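Local coordinates for effector protein hopAB3 (Pseudomonas syringae pv. maculicola, PDB 3TJY) that promotes virulence in susceptible plants and, when recognised in tomato by the host resistance protein Pto, elicits a Pto- and Prf-dependent hypersensitive response, at residues N8-Q13 with I67-A72; M31-E36 with I59-E64. All blocks are in the same frame, centred on the assembly; numbering follows the deposited sequence. Where two conformers were deposited one is given.

Contact 1 (N8-Q13 with I67-A72)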
loop_
_atom_site.group_PDB
_atom_site.type_symbol
_atom_site.label_atom_id
_atom_site.label_comp_id
_atom_site.label_asym_id
_atom_site.label_seq_id
_atom_site.Cartn_x
_atom_site.Cartn_y
_atom_site.Cartn_z
ATOM N N ASN A 8 -4.435 -8.237 -0.584
ATOM C CA ASN A 8 -5.045 -8.598 0.702
ATOM C C ASN A 8 -4.011 -8.915 1.770
ATOM O O ASN A 8 -4.224 -8.624 2.952
ATOM C CB ASN A 8 -5.984 -9.795 0.531
ATOM C CG ASN A 8 -7.225 -9.447 -0.245
ATOM O OD1 ASN A 8 -7.660 -8.292 -0.267
ATOM N ND2 ASN A 8 -7.823 -10.456 -0.875
ATOM N N ARG A 9 -2.911 -9.550 1.352
ATOM C CA ARG A 9 -1.787 -9.826 2.241
ATOM C C ARG A 9 -1.135 -8.511 2.705
ATOM O O ARG A 9 -0.740 -8.379 3.865
ATOM C CB ARG A 9 -0.761 -10.722 1.531
ATOM C CG ARG A 9 0.550 -10.917 2.265
ATOM C CD ARG A 9 0.337 -11.576 3.620
ATOM N NE ARG A 9 1.563 -12.178 4.139
ATOM C CZ ARG A 9 1.732 -12.542 5.405
ATOM N NH1 ARG A 9 2.877 -13.086 5.799
ATOM N NH2 ARG A 9 0.757 -12.352 6.282
ATOM N N ILE A 10 -1.031 -7.535 1.806
ATOM C CA ILE A 10 -0.507 -6.224 2.196
ATOM C C ILE A 10 -1.384 -5.638 3.304
ATOM O O ILE A 10 -0.883 -5.184 4.329
ATOM C CB ILE A 10 -0.416 -5.252 0.987
ATOM C CG1 ILE A 10 0.595 -5.773 -0.037
ATOM C CG2 ILE A 10 0.037 -3.870 1.437
ATOM C CD1 ILE A 10 0.563 -4.991 -1.401
ATOM N N VAL A 11 -2.694 -5.632 3.088
ATOM C CA VAL A 11 -3.598 -5.098 4.094
ATOM C C VAL A 11 -3.455 -5.866 5.408
ATOM O O VAL A 11 -3.373 -5.262 6.465
ATOM C CB VAL A 11 -5.045 -5.087 3.585
ATOM C CG1 VAL A 11 -6.034 -4.720 4.712
ATOM C CG2 VAL A 11 -5.160 -4.115 2.406
ATOM N N GLN A 12 -3.429 -7.198 5.330
ATOM C CA GLN A 12 -3.225 -8.037 6.511
ATOM C C GLN A 12 -1.961 -7.659 7.268
ATOM O O GLN A 12 -1.963 -7.561 8.496
ATOM C CB GLN A 12 -3.091 -9.509 6.080
ATOM C CG GLN A 12 -2.651 -10.457 7.188
ATOM C CD GLN A 12 -2.444 -11.884 6.671
ATOM O OE1 GLN A 12 -1.959 -12.087 5.552
ATOM N NE2 GLN A 12 -2.814 -12.873 7.482
ATOM N N GLN A 13 -0.862 -7.532 6.528
ATOM C CA GLN A 13 0.413 -7.198 7.145
ATOM C C GLN A 13 0.413 -5.789 7.742
ATOM O O GLN A 13 1.047 -5.554 8.781
ATOM C CB GLN A 13 1.532 -7.344 6.134
ATOM C CG GLN A 13 1.838 -8.784 5.757
ATOM C CD GLN A 13 2.963 -8.845 4.752
ATOM O OE1 GLN A 13 2.908 -8.199 3.725
ATOM N NE2 GLN A 13 4.012 -9.592 5.073
ATOM N N ILE A 67 -3.399 -1.129 -8.321
ATOM C CA ILE A 67 -4.844 -1.069 -8.492
ATOM C C ILE A 67 -5.518 -1.950 -7.447
ATOM O O ILE A 67 -6.475 -1.531 -6.789
ATOM C CB ILE A 67 -5.260 -1.528 -9.908
ATOM C CG1 ILE A 67 -4.778 -0.532 -10.948
ATOM C CG2 ILE A 67 -6.772 -1.711 -10.002
ATOM C CD1 ILE A 67 -4.907 -1.021 -12.394
ATOM N N ALA A 68 -5.037 -3.180 -7.304
ATOM C CA ALA A 68 -5.640 -4.103 -6.340
ATOM C C ALA A 68 -5.527 -3.570 -4.921
ATOM O O ALA A 68 -6.446 -3.727 -4.130
ATOM C CB ALA A 68 -5.001 -5.503 -6.441
ATOM N N LEU A 69 -4.408 -2.938 -4.589
ATOM C CA LEU A 69 -4.258 -2.402 -3.240
ATOM C C LEU A 69 -5.184 -1.214 -2.993
ATOM O O LEU A 69 -5.789 -1.089 -1.912
ATOM C CB LEU A 69 -2.789 -2.026 -2.944
ATOM C CG LEU A 69 -2.575 -1.504 -1.517
ATOM C CD1 LEU A 69 -3.003 -2.550 -0.487
ATOM C CD2 LEU A 69 -1.103 -1.132 -1.303
ATOM N N ARG A 70 -5.312 -0.326 -3.971
ATOM C CA ARG A 70 -6.237 0.789 -3.801
ATOM C C ARG A 70 -7.657 0.256 -3.586
ATOM O O ARG A 70 -8.407 0.764 -2.734
ATOM C CB ARG A 70 -6.185 1.731 -5.002
ATOM C CG ARG A 70 -6.722 3.103 -4.692
ATOM C CD ARG A 70 -7.364 3.719 -5.915
ATOM N NE ARG A 70 -6.702 4.923 -6.403
ATOM C CZ ARG A 70 -6.197 5.893 -5.645
ATOM N NH1 ARG A 70 -6.247 5.833 -4.311
ATOM N NH2 ARG A 70 -5.624 6.930 -6.242
ATOM N N GLU A 71 -8.032 -0.763 -4.358
ATOM C CA GLU A 71 -9.357 -1.365 -4.190
ATOM C C GLU A 71 -9.523 -1.946 -2.799
ATOM O O GLU A 71 -10.569 -1.768 -2.163
ATOM C CB GLU A 71 -9.589 -2.463 -5.235
ATOM C CG GLU A 71 -9.717 -1.900 -6.641
ATOM C CD GLU A 71 -9.711 -2.993 -7.700
ATOM O OE1 GLU A 71 -9.517 -4.180 -7.328
ATOM O OE2 GLU A 71 -9.890 -2.646 -8.884
ATOM N N ALA A 72 -8.498 -2.660 -2.336
ATOM C CA ALA A 72 -8.568 -3.319 -1.035
ATOM C C ALA A 72 -8.632 -2.320 0.118
ATOM O O ALA A 72 -9.374 -2.524 1.084
ATOM C CB ALA A 72 -7.380 -4.259 -0.865
#
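The side-chain amide of Asn8 meets Ala72 with its oxygen, OD1, which lies 4.1 Å from Ala72 CB. A second flat group, the Arg9 guanidinium, lies on a different side of the same helix. Gln13 NE2 sits over one of its faces, displaced toward the rim, and Gln12 CD lies at its edge, in plane. Arg9 NH2 donates to Gln12 OE1 over 2.8 Å. The bond is bent, with an N-H...O angle of 150°, and the donor stands above the amide plane.

The contact joins helix 3-16 to helix 64-77 in the small all-helical bundle of the Pto-binding domain. The two segments cross at -52°, with their axes 9.5 Å apart at closest approach. No hydrogen bond links them, and the join is largely apolar.

Leu69 carries much of it. Its CG is anti to the backbone N (chi1 -178°), and this brings CD1 up to helix 3-16. CD1 touches Ile10 CG2 at 3.8 Å and also reaches Val11 CG2. CD2 comes near the same Ile10 methyl, so this methyl faces both branches of the leucine. The side chains of Ile10 and Leu69 cross at about a right angle, whereas Val11 comes at a slant.

Helix 41-50 borders the buried side: Ile10 packs on Val46 and His50, and Leu69 on Phe47. Gln13 is buried too, with OE1 bonded to His50 and NE2 to Gln49. Toward the outer side the packing passes to alanine. There one methyl, Val11 CG2, touches Leu69 CD1 and also lies 4.0 Å from Ala72 CB.

Contact 2 (M31-E36 with I59-E64); sequences MLRGEE and IDRNSE
Met31, here selenomethionine, and Ile59 cross at about a right angle. The Met31 chain bends at chi2 (73°), which carries CE to Ile59, where it lies 3.6 Å from CG1. Met54 of helix 54-57 packs on both residues. Leu32 comes at a slant to Ile59 and to Arg61. Its CD2 touches Ile59 CG2 at 3.8 Å and also lies against Arg61 CA, while CB and CD1 pack beside Arg61 CB.

The Arg61 chain bends at chi3 (39°), and its guanidinium folds back over the end of helix 21-32. One face lies against Leu32 O, which stands 3.0 Å above the guanidinium plane, toward the rim. Both terminal nitrogens are near this oxygen, but at poor angles for a hydrogen bond. The edge of the group meets Arg33 CG. The planes of the two guanidinium groups are turned 57° apart.

The contact pairs a helix end with a helix start. Gly34, with positive phi, closes helix 21-32 in a Schellman motif. In 59-64, a type I turn runs from Asp60 to Ser63, and Asp60 OD1 accepts from Asn62 N in an Asx turn. Ser63 then caps helix 64-77 through its OG, bonded to Ala66 N.

Two waters bridge the backbones. Water 1 donates to Met31 O and accepts from Ile59 N. Water 2 donates to Leu32 O, at 2.9 Å, and to Ile59 O. It accepts from Arg61 N.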
loop_
_atom_site.group_PDB
_atom_site.type_symbol
_atom_site.label_atom_id
_atom_site.label_comp_id
_atom_site.label_asym_id
_atom_site.label_seq_id
_atom_site.Cartn_x
_atom_site.Cartn_y
_atom_site.Cartn_z
HETATM N N MSE A 31 0.576 8.875 -2.687
HETATM C CA MSE A 31 1.757 8.217 -3.253
HETATM C C MSE A 31 1.574 8.019 -4.749
HETATM O O MSE A 31 2.478 8.298 -5.544
HETATM C CB MSE A 31 2.002 6.866 -2.578
HETATM C CG MSE A 31 3.117 6.040 -3.212
HETATM SE SE MSE A 31 4.913 6.745 -2.816
HETATM C CE MSE A 31 5.916 5.599 -4.015
ATOM N N LEU A 32 0.394 7.559 -5.138
ATOM C CA LEU A 32 0.111 7.340 -6.550
ATOM C C LEU A 32 0.116 8.642 -7.329
ATOM O O LEU A 32 0.341 8.637 -8.538
ATOM C CB LEU A 32 -1.224 6.613 -6.740
ATOM C CG LEU A 32 -1.314 5.225 -6.126
ATOM C CD1 LEU A 32 -2.622 4.578 -6.515
ATOM C CD2 LEU A 32 -0.131 4.373 -6.591
ATOM N N ARG A 33 -0.133 9.746 -6.622
ATOM C CA ARG A 33 -0.096 11.090 -7.190
ATOM C C ARG A 33 1.328 11.630 -7.230
ATOM O O ARG A 33 1.586 12.688 -7.805
ATOM C CB ARG A 33 -0.971 12.041 -6.367
ATOM C CG ARG A 33 -2.460 11.794 -6.502
ATOM C CD ARG A 33 -3.253 12.530 -5.428
ATOM N NE ARG A 33 -4.690 12.465 -5.686
ATOM C CZ ARG A 33 -5.629 12.840 -4.821
ATOM N NH1 ARG A 33 -6.908 12.746 -5.157
ATOM N NH2 ARG A 33 -5.292 13.302 -3.625
ATOM N N GLY A 34 2.246 10.907 -6.597
ATOM C CA GLY A 34 3.655 11.255 -6.627
ATOM C C GLY A 34 4.250 11.790 -5.336
ATOM O O GLY A 34 5.385 12.268 -5.331
ATOM N N GLU A 35 3.500 11.710 -4.240
ATOM C CA GLU A 35 3.955 12.275 -2.970
ATOM C C GLU A 35 4.419 11.176 -2.016
ATOM O O GLU A 35 3.678 10.235 -1.740
ATOM C CB GLU A 35 2.833 13.094 -2.325
ATOM C CG GLU A 35 2.017 13.919 -3.312
ATOM C CD GLU A 35 0.838 14.630 -2.656
ATOM O OE1 GLU A 35 0.826 14.740 -1.409
ATOM O OE2 GLU A 35 -0.079 15.075 -3.387
ATOM N N GLU A 36 5.647 11.291 -1.513
ATOM C CA GLU A 36 6.174 10.309 -0.563
ATOM C C GLU A 36 5.207 10.057 0.574
ATOM O O GLU A 36 4.578 10.990 1.079
ATOM C CB GLU A 36 7.468 10.808 0.067
ATOM C CG GLU A 36 8.680 10.768 -0.817
ATOM C CD GLU A 36 9.909 11.202 -0.058
ATOM O OE1 GLU A 36 9.954 12.374 0.375
ATOM O OE2 GLU A 36 10.811 10.365 0.133
ATOM N N ILE A 59 5.548 4.463 -7.018
ATOM C CA ILE A 59 4.668 3.346 -7.329
ATOM C C ILE A 59 3.775 3.723 -8.508
ATOM O O ILE A 59 3.232 4.826 -8.559
ATOM C CB ILE A 59 3.817 2.928 -6.116
ATOM C CG1 ILE A 59 4.701 2.330 -5.014
ATOM C CG2 ILE A 59 2.737 1.909 -6.534
ATOM C CD1 ILE A 59 3.952 2.087 -3.697
ATOM N N ASP A 60 3.633 2.805 -9.458
ATOM C CA ASP A 60 2.914 3.076 -10.704
ATOM C C ASP A 60 1.433 2.808 -10.499
ATOM O O ASP A 60 1.046 1.679 -10.243
ATOM C CB ASP A 60 3.461 2.152 -11.790
ATOM C CG ASP A 60 2.762 2.312 -13.122
ATOM O OD1 ASP A 60 1.923 3.222 -13.274
ATOM O OD2 ASP A 60 3.066 1.514 -14.032
ATOM N N ARG A 61 0.604 3.840 -10.608
ATOM C CA ARG A 61 -0.817 3.670 -10.325
ATOM C C ARG A 61 -1.475 2.667 -11.273
ATOM O O ARG A 61 -2.519 2.099 -10.956
ATOM C CB ARG A 61 -1.555 5.013 -10.395
ATOM C CG ARG A 61 -1.396 5.743 -11.708
ATOM C CD ARG A 61 -2.526 6.737 -11.914
ATOM N NE ARG A 61 -2.887 7.419 -10.676
ATOM C CZ ARG A 61 -2.432 8.615 -10.319
ATOM N NH1 ARG A 61 -2.821 9.157 -9.174
ATOM N NH2 ARG A 61 -1.592 9.270 -11.110
ATOM N N ASN A 62 -0.870 2.468 -12.440
ATOM C CA ASN A 62 -1.431 1.562 -13.435
ATOM C C ASN A 62 -1.035 0.105 -13.234
ATOM O O ASN A 62 -1.517 -0.776 -13.945
ATOM C CB ASN A 62 -1.035 2.011 -14.837
ATOM C CG ASN A 62 -1.608 3.367 -15.193
ATOM O OD1 ASN A 62 -2.775 3.649 -14.925
ATOM N ND2 ASN A 62 -0.781 4.220 -15.787
ATOM N N SER A 63 -0.165 -0.171 -12.271
ATOM C CA SER A 63 0.241 -1.559 -12.069
ATOM C C SER A 63 -0.895 -2.357 -11.459
ATOM O O SER A 63 -1.683 -1.821 -10.684
ATOM C CB SER A 63 1.482 -1.653 -11.192
ATOM O OG SER A 63 1.163 -1.327 -9.852
ATOM N N GLU A 64 -0.981 -3.638 -11.804
ATOM C CA GLU A 64 -2.047 -4.483 -11.259
ATOM C C GLU A 64 -2.068 -4.469 -9.738
ATOM O O GLU A 64 -3.138 -4.438 -9.115
ATOM C CB GLU A 64 -1.936 -5.925 -11.777
ATOM C CG GLU A 64 -2.442 -6.124 -13.190
ATOM C CD GLU A 64 -2.314 -7.570 -13.639
ATOM O OE1 GLU A 64 -1.618 -8.343 -12.940
ATOM O OE2 GLU A 64 -2.908 -7.928 -14.680
HETATM O O HOH W 1 4.720 7.373 -6.945
HETATM O O HOH W 2 1.628 6.528 -10.050
#

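From the N terminus the chain first runs through helix 3-16, which supplies residues 8-13 of contact 1. Helix 21-32 follows, and its end gives the first half of contact 2. After helices 41-50 and 54-57, residues 59-64 return to that end and close the shorter loop. Helix 64-77 begins at the last residue of that segment, and residues 67-72 then close the longer loop back to helix 3-16. Contact 2 therefore nests within contact 1. The centres are 14 Å apart, yet the two meet: Ile67 CG1 packs on Arg61 O at 3.5 Å, and Arg70 NH2 on Leu32 CD1. Helix 64-77 is thus tied to helix 3-16, and the turn before it to the end of helix 21-32.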